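Local coordinates for protein succinylglutamate desuccinylase (Chromobacterium violaceum, PDB 1YW4) that probably hydrolyses N-succinylglutamate to succinate and glutamate, the last step of arginine degradation by the succinyltransferase pathway, using one zinc ion per subunit, at residues G111-H116 with V123-L128. Residues are numbered along the deposited sequence; the frame is centred on the assembly and turned at random.
Sequences GAHARH and VRAAEL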
loop_
_atom_site.group_PDB
_atom_site.type_symbol
_atom_site.label_atom_id
_atom_site.label_comp_id
_atom_site.label_asym_id
_atom_site.label_seq_id
_atom_site.Cartn_x
_atom_site.Cartn_y
_atom_site.Cartn_z
ATOM N N GLY A 111 -9.574 4.187 26.621
ATOM C CA GLY A 111 -9.861 3.324 27.755
ATOM C C GLY A 111 -8.658 2.718 28.454
ATOM O O GLY A 111 -8.809 2.074 29.487
ATOM N N ALA A 112 -7.467 2.926 27.901
ATOM C CA ALA A 112 -6.248 2.375 28.476
ATOM C C ALA A 112 -5.955 2.852 29.901
ATOM O O ALA A 112 -5.169 2.227 30.625
ATOM C CB ALA A 112 -5.060 2.687 27.569
ATOM N N HIS A 113 -6.583 3.955 30.305
ATOM C CA HIS A 113 -6.384 4.495 31.646
ATOM C C HIS A 113 -6.859 3.495 32.711
ATOM O O HIS A 113 -6.394 3.514 33.849
ATOM C CB HIS A 113 -7.140 5.818 31.809
ATOM C CG HIS A 113 -8.572 5.751 31.377
ATOM N ND1 HIS A 113 -8.989 6.144 30.123
ATOM C CD2 HIS A 113 -9.674 5.299 32.017
ATOM C CE1 HIS A 113 -10.288 5.935 30.009
ATOM N NE2 HIS A 113 -10.727 5.421 31.144
ATOM N N ALA A 114 -7.784 2.618 32.335
ATOM C CA ALA A 114 -8.302 1.629 33.273
ATOM C C ALA A 114 -7.197 0.725 33.819
ATOM O O ALA A 114 -7.233 0.337 34.986
ATOM C CB ALA A 114 -9.385 0.794 32.602
ATOM N N ARG A 115 -6.213 0.405 32.983
ATOM C CA ARG A 115 -5.099 -0.452 33.391
ATOM C C ARG A 115 -4.236 0.136 34.507
ATOM O O ARG A 115 -3.538 -0.599 35.209
ATOM C CB ARG A 115 -4.201 -0.776 32.191
ATOM C CG ARG A 115 -4.756 -1.817 31.228
ATOM C CD ARG A 115 -5.934 -1.294 30.427
ATOM N NE ARG A 115 -6.531 -2.338 29.595
ATOM C CZ ARG A 115 -7.536 -2.137 28.749
ATOM N NH1 ARG A 115 -8.016 -3.148 28.036
ATOM N NH2 ARG A 115 -8.060 -0.926 28.609
ATOM N N HIS A 116 -4.277 1.455 34.672
ATOM C CA HIS A 116 -3.480 2.112 35.704
ATOM C C HIS A 116 -4.315 3.109 36.502
ATOM O O HIS A 116 -3.998 4.295 36.551
ATOM C CB HIS A 116 -2.289 2.829 35.058
ATOM C CG HIS A 116 -1.404 1.926 34.257
ATOM N ND1 HIS A 116 -0.600 0.968 34.836
ATOM C CD2 HIS A 116 -1.216 1.817 32.920
ATOM C CE1 HIS A 116 0.044 0.306 33.890
ATOM N NE2 HIS A 116 -0.312 0.801 32.719
ATOM N N VAL A 123 -6.751 9.141 35.715
ATOM C CA VAL A 123 -8.008 9.755 36.117
ATOM C C VAL A 123 -8.276 10.949 35.189
ATOM O O VAL A 123 -9.400 11.169 34.742
ATOM C CB VAL A 123 -7.947 10.241 37.584
ATOM C CG1 VAL A 123 -9.250 10.948 37.969
ATOM C CG2 VAL A 123 -7.713 9.038 38.513
ATOM N N ARG A 124 -7.226 11.712 34.903
ATOM C CA ARG A 124 -7.347 12.874 34.040
ATOM C C ARG A 124 -7.721 12.464 32.612
ATOM O O ARG A 124 -8.581 13.078 31.980
ATOM C CB ARG A 124 -6.034 13.651 34.053
ATOM C CG ARG A 124 -5.991 14.810 33.080
ATOM C CD ARG A 124 -7.036 15.869 33.390
ATOM N NE ARG A 124 -6.714 17.080 32.633
ATOM C CZ ARG A 124 -7.345 18.240 32.744
ATOM N NH1 ARG A 124 -8.363 18.378 33.583
ATOM N NH2 ARG A 124 -6.936 19.272 32.022
ATOM N N ALA A 125 -7.078 11.422 32.100
ATOM C CA ALA A 125 -7.381 10.943 30.764
ATOM C C ALA A 125 -8.867 10.562 30.656
ATOM O O ALA A 125 -9.532 10.902 29.670
ATOM C CB ALA A 125 -6.496 9.727 30.425
ATOM N N ALA A 126 -9.386 9.847 31.660
ATOM C CA ALA A 126 -10.794 9.431 31.652
ATOM C C ALA A 126 -11.732 10.635 31.691
ATOM O O ALA A 126 -12.777 10.649 31.040
ATOM C CB ALA A 126 -11.084 8.497 32.844
ATOM N N GLU A 127 -11.339 11.652 32.448
ATOM C CA GLU A 127 -12.137 12.868 32.548
ATOM C C GLU A 127 -12.186 13.570 31.185
ATOM O O GLU A 127 -13.243 14.038 30.751
ATOM C CB GLU A 127 -11.534 13.793 33.606
ATOM C CG GLU A 127 -12.200 15.157 33.704
ATOM C CD GLU A 127 -11.599 16.008 34.797
ATOM O OE1 GLU A 127 -10.426 16.410 34.678
ATOM O OE2 GLU A 127 -12.300 16.279 35.784
ATOM N N LEU A 128 -11.043 13.631 30.511
ATOM C CA LEU A 128 -10.959 14.279 29.204
ATOM C C LEU A 128 -11.774 13.528 28.148
ATOM O O LEU A 128 -12.368 14.149 27.255
ATOM C CB LEU A 128 -9.492 14.398 28.770
ATOM C CG LEU A 128 -8.580 15.277 29.648
ATOM C CD1 LEU A 128 -7.163 15.224 29.089
ATOM C CD2 LEU A 128 -9.084 16.727 29.696
#
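The imidazole of His113 lies with one face against Ala126, whose CB makes a CH-pi contact 3.7 Å from the ring centroid and 18° off the ring normal. The methyl is displaced toward the rim, so His113 NE2 is the atom closest to Ala126 CB, at 3.5 Å, with His113 CD2 almost as near at 3.6 Å. On the other face sits the carbonyl oxygen of Gly111, 4.0 Å above the plane and over its centre, which leaves the ring between its own turn and the helix. This placement follows from the first torsion: with chi1 at 50°, CG is tucked between the backbone N and the carbonyl carbon. A second, looser apolar touch joins His113 CB to Ala125 CB at 4.2 Å.

These meetings close a short return of the chain within the zinc-dependent catalytic domain of the AspA/AstE family. The 3-10 turn 112-115 belongs to the loop that leads into helix 120-137, and His113 leans back on the first half of that helix. The side chain of Ala125 is about 11 Å from that of the zinc ligand His56, so the contact lies beyond the metal's first shell.

No hydrogen bond joins the two segments; polar groups are held around the contact instead. His113 ND1 bonds to Leu108 O, which restrains rotation of the ring, and Gly111 N bonds to Glu129 OE2 farther along the helix. On the helix, Arg124 NH1 forms a salt bridge with Glu127 OE1 at 3.1 Å, one turn on. The same guanidinium also reaches Ala89 O and Pro34 O, while Leu128 CD2 lies over the centre of one of its faces.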